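Local coordinates for Lin1840 protein (Listeria innocua serovar 6a, PDB 4ZOC) that probably hydrolyses terminal, non-reducing beta-D-glucosyl residues to release beta-D-glucose, as a family 3 glycoside hydrolase involved in beta-1,2-glucan metabolism, at residues A394-L399 and V460-G465; V644-V649 and H701-G706. The protein carries 2 engineered substitutions. All blocks are in the same frame, centred on the assembly; numbering follows the deposited sequence.

Contact 1 (A394-L399 and V460-G465); sequences ALVGPL and VVLALG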
loop_
_atom_site.group_PDB
_atom_site.type_symbol
_atom_site.label_atom_id
_atom_site.label_comp_id
_atom_site.label_asym_id
_atom_site.label_seq_id
_atom_site.Cartn_x
_atom_site.Cartn_y
_atom_site.Cartn_z
ATOM N N ALA A 394 3.715 -27.550 -32.543
ATOM C CA ALA A 394 2.310 -27.126 -32.423
ATOM C C ALA A 394 2.288 -25.795 -31.671
ATOM O O ALA A 394 2.688 -25.679 -30.497
ATOM C CB ALA A 394 1.470 -28.157 -31.680
ATOM N N LEU A 395 1.815 -24.802 -32.390
ATOM C CA LEU A 395 1.727 -23.404 -31.909
ATOM C C LEU A 395 0.267 -23.191 -31.520
ATOM O O LEU A 395 -0.628 -23.181 -32.362
ATOM C CB LEU A 395 2.154 -22.419 -33.016
ATOM C CG LEU A 395 1.898 -20.954 -32.649
ATOM C CD1 LEU A 395 2.655 -20.464 -31.437
ATOM C CD2 LEU A 395 2.234 -20.086 -33.818
ATOM N N VAL A 396 0.003 -23.058 -30.250
ATOM C CA VAL A 396 -1.371 -22.956 -29.821
ATOM C C VAL A 396 -1.609 -21.803 -28.854
ATOM O O VAL A 396 -0.695 -21.417 -28.117
ATOM C CB VAL A 396 -1.913 -24.276 -29.225
ATOM C CG1 VAL A 396 -1.603 -25.505 -30.126
ATOM C CG2 VAL A 396 -1.274 -24.554 -27.951
ATOM N N GLY A 397 -2.852 -21.308 -28.834
ATOM C CA GLY A 397 -3.251 -20.309 -27.892
ATOM C C GLY A 397 -3.622 -18.961 -28.438
ATOM O O GLY A 397 -3.652 -18.763 -29.639
ATOM N N PRO A 398 -3.956 -18.031 -27.542
ATOM C CA PRO A 398 -4.456 -16.726 -27.980
ATOM C C PRO A 398 -3.466 -15.773 -28.594
ATOM O O PRO A 398 -3.923 -14.879 -29.343
ATOM C CB PRO A 398 -5.079 -16.156 -26.735
ATOM C CG PRO A 398 -4.385 -16.813 -25.608
ATOM C CD PRO A 398 -4.066 -18.196 -26.100
ATOM N N LEU A 399 -2.184 -16.006 -28.368
ATOM C CA LEU A 399 -1.078 -15.229 -28.944
ATOM C C LEU A 399 -0.442 -15.954 -30.167
ATOM O O LEU A 399 0.562 -15.484 -30.737
ATOM C CB LEU A 399 -0.003 -14.835 -27.904
ATOM C CG LEU A 399 -0.230 -13.471 -27.245
ATOM C CD1 LEU A 399 0.057 -12.352 -28.267
ATOM C CD2 LEU A 399 -1.671 -13.374 -26.737
ATOM N N VAL A 460 5.319 -28.157 -28.065
ATOM C CA VAL A 460 4.226 -27.243 -28.084
ATOM C C VAL A 460 4.780 -25.911 -27.705
ATOM O O VAL A 460 5.521 -25.792 -26.741
ATOM C CB VAL A 460 3.156 -27.612 -27.079
ATOM C CG1 VAL A 460 1.957 -26.678 -27.122
ATOM C CG2 VAL A 460 2.732 -29.085 -27.237
ATOM N N VAL A 461 4.500 -24.932 -28.535
ATOM C CA VAL A 461 4.740 -23.544 -28.196
ATOM C C VAL A 461 3.325 -23.009 -27.839
ATOM O O VAL A 461 2.451 -22.807 -28.752
ATOM C CB VAL A 461 5.366 -22.731 -29.377
ATOM C CG1 VAL A 461 5.421 -21.230 -29.002
ATOM C CG2 VAL A 461 6.736 -23.138 -29.776
ATOM N N LEU A 462 3.111 -22.700 -26.541
ATOM C CA LEU A 462 1.827 -22.328 -25.995
ATOM C C LEU A 462 1.943 -20.820 -25.840
ATOM O O LEU A 462 2.666 -20.320 -24.981
ATOM C CB LEU A 462 1.615 -22.986 -24.654
ATOM C CG LEU A 462 0.338 -22.586 -23.920
ATOM C CD1 LEU A 462 -0.955 -22.709 -24.750
ATOM C CD2 LEU A 462 0.136 -23.446 -22.661
ATOM N N ALA A 463 1.270 -20.099 -26.701
ATOM C CA ALA A 463 1.396 -18.638 -26.741
ATOM C C ALA A 463 0.229 -18.008 -26.019
ATOM O O ALA A 463 -0.955 -17.991 -26.529
ATOM C CB ALA A 463 1.505 -18.154 -28.217
ATOM N N LEU A 464 0.528 -17.499 -24.832
ATOM C CA LEU A 464 -0.455 -16.891 -23.939
ATOM C C LEU A 464 -0.258 -15.412 -23.762
ATOM O O LEU A 464 0.843 -14.869 -23.913
ATOM C CB LEU A 464 -0.339 -17.493 -22.534
ATOM C CG LEU A 464 -0.442 -19.037 -22.473
ATOM C CD1 LEU A 464 -0.247 -19.499 -21.018
ATOM C CD2 LEU A 464 -1.761 -19.467 -23.035
ATOM N N GLY A 465 -1.303 -14.735 -23.338
ATOM C CA GLY A 465 -1.044 -13.330 -22.967
ATOM C C GLY A 465 -2.231 -12.406 -22.829
ATOM O O GLY A 465 -3.387 -12.805 -22.903
#

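Contact 2 (V644-V649 and H701-G706); sequences VYLQDV and HRVFVG. With MG (magnesium ion), chain D.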
loop_
_atom_site.group_PDB
_atom_site.type_symbol
_atom_site.label_atom_id
_atom_site.label_comp_id
_atom_site.label_asym_id
_atom_site.label_seq_id
_atom_site.Cartn_x
_atom_site.Cartn_y
_atom_site.Cartn_z
ATOM N N VAL A 644 25.873 -4.880 -9.529
ATOM C CA VAL A 644 26.527 -4.540 -8.245
ATOM C C VAL A 644 25.538 -3.811 -7.363
ATOM O O VAL A 644 24.985 -2.768 -7.745
ATOM C CB VAL A 644 27.787 -3.697 -8.457
ATOM C CG1 VAL A 644 28.453 -3.401 -7.136
ATOM C CG2 VAL A 644 28.718 -4.362 -9.454
ATOM N N TYR A 645 25.387 -4.356 -6.143
ATOM C CA TYR A 645 24.548 -3.815 -5.121
ATOM C C TYR A 645 25.336 -3.363 -3.887
ATOM O O TYR A 645 26.406 -3.916 -3.524
ATOM C CB TYR A 645 23.505 -4.868 -4.724
ATOM C CG TYR A 645 22.605 -5.380 -5.818
ATOM C CD1 TYR A 645 23.009 -6.413 -6.624
ATOM C CD2 TYR A 645 21.316 -4.908 -5.946
ATOM C CE1 TYR A 645 22.189 -6.936 -7.619
ATOM C CE2 TYR A 645 20.481 -5.352 -6.978
ATOM C CZ TYR A 645 20.913 -6.360 -7.785
ATOM O OH TYR A 645 20.128 -6.850 -8.769
ATOM N N LEU A 646 24.848 -2.328 -3.279
ATOM C CA LEU A 646 25.340 -1.868 -2.015
ATOM C C LEU A 646 24.249 -1.932 -0.870
ATOM O O LEU A 646 23.025 -1.675 -1.097
ATOM C CB LEU A 646 25.774 -0.452 -2.192
ATOM C CG LEU A 646 27.003 0.035 -1.451
ATOM C CD1 LEU A 646 28.206 -0.914 -1.733
ATOM C CD2 LEU A 646 27.217 1.460 -1.933
ATOM N N GLN A 647 24.683 -2.316 0.331
ATOM C CA GLN A 647 23.940 -2.237 1.509
ATOM C C GLN A 647 24.649 -1.378 2.581
ATOM O O GLN A 647 25.832 -1.580 2.845
ATOM C CB GLN A 647 23.688 -3.603 2.100
ATOM C CG GLN A 647 22.885 -3.572 3.405
ATOM C CD GLN A 647 22.727 -4.934 4.073
ATOM O OE1 GLN A 647 23.457 -5.875 3.802
ATOM N NE2 GLN A 647 21.718 -5.046 4.935
ATOM N N ASP A 648 23.902 -0.461 3.210
ATOM C CA ASP A 648 24.294 0.283 4.379
ATOM C C ASP A 648 23.774 -0.474 5.608
ATOM O O ASP A 648 22.585 -0.437 5.887
ATOM C CB ASP A 648 23.759 1.705 4.281
ATOM C CG ASP A 648 24.353 2.656 5.287
ATOM O OD1 ASP A 648 25.070 2.227 6.244
ATOM O OD2 ASP A 648 24.067 3.871 5.112
ATOM N N VAL A 649 24.662 -1.117 6.346
ATOM C CA VAL A 649 24.250 -2.113 7.337
ATOM C C VAL A 649 23.553 -1.490 8.574
ATOM O O VAL A 649 22.531 -2.003 9.085
ATOM C CB VAL A 649 25.449 -2.980 7.735
ATOM C CG1 VAL A 649 25.058 -3.900 8.795
ATOM C CG2 VAL A 649 25.980 -3.780 6.550
ATOM N N HIS A 701 29.478 -1.188 5.120
ATOM C CA HIS A 701 28.629 -1.432 3.926
ATOM C C HIS A 701 28.971 -2.797 3.402
ATOM O O HIS A 701 30.116 -3.261 3.582
ATOM C CB HIS A 701 28.885 -0.406 2.836
ATOM C CG HIS A 701 28.378 0.965 3.181
ATOM N ND1 HIS A 701 27.265 1.515 2.617
ATOM C CD2 HIS A 701 28.832 1.874 4.085
ATOM C CE1 HIS A 701 27.020 2.683 3.182
ATOM N NE2 HIS A 701 27.995 2.947 4.037
ATOM N N ARG A 702 28.018 -3.458 2.786
ATOM C CA ARG A 702 28.242 -4.667 2.025
ATOM C C ARG A 702 28.099 -4.406 0.565
ATOM O O ARG A 702 27.263 -3.661 0.148
ATOM C CB ARG A 702 27.261 -5.768 2.425
ATOM C CG ARG A 702 27.435 -6.188 3.876
ATOM C CD ARG A 702 26.545 -7.360 4.162
ATOM N NE ARG A 702 26.658 -7.630 5.572
ATOM C CZ ARG A 702 25.695 -7.501 6.489
ATOM N NH1 ARG A 702 24.463 -7.098 6.185
ATOM N NH2 ARG A 702 25.971 -7.771 7.748
ATOM N N VAL A 703 28.898 -5.101 -0.209
ATOM C CA VAL A 703 29.024 -4.967 -1.641
ATOM C C VAL A 703 28.715 -6.349 -2.201
ATOM O O VAL A 703 29.326 -7.350 -1.790
ATOM C CB VAL A 703 30.483 -4.539 -2.082
ATOM C CG1 VAL A 703 30.514 -4.340 -3.602
ATOM C CG2 VAL A 703 30.888 -3.209 -1.448
ATOM N N PHE A 704 27.714 -6.424 -3.084
ATOM C CA PHE A 704 27.248 -7.663 -3.659
ATOM C C PHE A 704 27.484 -7.627 -5.144
ATOM O O PHE A 704 27.025 -6.696 -5.873
ATOM C CB PHE A 704 25.741 -7.896 -3.427
ATOM C CG PHE A 704 25.291 -7.728 -1.994
ATOM C CD1 PHE A 704 25.025 -6.460 -1.467
ATOM C CD2 PHE A 704 25.083 -8.851 -1.201
ATOM C CE1 PHE A 704 24.574 -6.323 -0.185
ATOM C CE2 PHE A 704 24.629 -8.717 0.090
ATOM C CZ PHE A 704 24.381 -7.446 0.615
ATOM N N VAL A 705 28.158 -8.641 -5.642
ATOM C CA VAL A 705 28.465 -8.670 -7.060
ATOM C C VAL A 705 27.855 -9.968 -7.621
ATOM O O VAL A 705 28.140 -11.079 -7.149
ATOM C CB VAL A 705 29.969 -8.681 -7.329
ATOM C CG1 VAL A 705 30.180 -8.697 -8.840
ATOM C CG2 VAL A 705 30.624 -7.431 -6.748
ATOM N N GLY A 706 27.053 -9.853 -8.661
ATOM C CA GLY A 706 26.515 -11.087 -9.213
ATOM C C GLY A 706 25.652 -10.867 -10.436
ATOM O O GLY A 706 25.791 -9.875 -11.143
HETATM MG MG MG D . 25.945 3.080 7.824
HETATM O O HOH W 1 22.072 -6.692 7.863
HETATM O O HOH W 2 24.987 4.914 7.408
HETATM O O HOH W 3 27.564 3.742 6.816
HETATM O O HOH W 4 26.768 1.189 8.199
HETATM O O HOH W 5 26.736 3.864 9.658
#

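Contact 1 (A394-L399 and V460-G465)
Ala394 to Val396 pair in register with Val460 to Leu462 as neighbouring parallel strands of the mixed sheet in the family 3 C-terminal domain, illustrating how a ladder of backbone bonds can carry on across a proline. Backbone bonds come first. Val461 N donates to Ala394 O, Val396 N to Val461 O, and Ala463 N to Val396 O at 2.8 Å, the last running almost straight onto the carbonyl. The next rung differs: Pro398 N has no hydrogen to offer Ala463 O, and Leu399 N is used instead, at 3.0 Å and from well above the carbonyl plane, 51° out of it. Gly397 CA makes a CA-H...O contact with the same oxygen.

Apolar contacts occupy both faces. On one, Val396 CG2 meets Leu462 CD1 at 3.7 Å and Val460 CG1 a little farther off; helix 484-494 packs against Val460, Leu462 and Leu464. On the other, Leu395 CG stands anti to its own N (chi1 172°), which brings CD1 within 3.8 Å of Val461 CG1. Strand 500-505 adjoins Val461 and Ala463 here.

Beyond Gly397, Leu399 CB lies 3.7 Å from Ala463 CB, while Pro398 CD rests 3.1 Å from Ala463 O.

Contact 2 (V644-V649 and H701-G706)
Tyr645 and Phe704 form a hydrogen-bonded pair in an antiparallel ladder of the fibronectin type III-like domain, an example of a sheet whose packed middle gives way to a hydrated, metal-binding end. In the tight part, Tyr645 N donates to Phe704 O and Phe704 N to Tyr645 O; Gln647 and Arg702 repeat this reciprocal pair of N-H...O bonds. The Phe704 ring turns its edge to the opposite strand, with CE1 3.7 Å from Gln647 CB, and Lys658 makes a cation-pi contact with the ring. On the opposite face of the sheet, that of Val644, Leu646 and Val703, Leu646 CD1 packs 3.5 Å from Val703 CG2, and Val703 and Val705 meet strand 624-632.

Toward the looser end, the extended Gln647 and Arg702 side chains run alongside each other. Arg702 NH1 donates to Gln647 OE1 at 2.9 Å; the acceptor lies near the guanidinium plane, but the donor sits 45° out of the amide plane. NH1 also binds a water, and Val649 CG2 sits over one guanidinium face, 3.6 Å above its centre.

With chi1 at -167° the Asp648 carboxylate swings away from its own N, placing OD1 over one face of the His701 ring, the two planes 25° apart. Four waters and Thr650 O complete the magnesium shell, in which Asp648 OD1 binds the metal at 2.0 Å.

Overall arrangement
Contacts 1 and 2 follow each other along the chain and lie in different domains, their centres 40 Å apart and their nearest atoms about 26 Å apart, with no direct contact between them. Together they illustrate how one backbone principle serves two settings: parallel pairing, with an axis angle of 23°, inside a sheet lined by a helix in contact 1, and antiparallel pairing, at 163°, in an all-beta domain in contact 2. Contact 1 is buried away from the annotated sites, although its domain range also includes Trp409 and Glu473 of the glucose pocket; Trp271 comes from the N-terminal barrel range. Contact 2 instead contributes Asp648 to the magnesium site, which Thr650, just beyond the segment, shares.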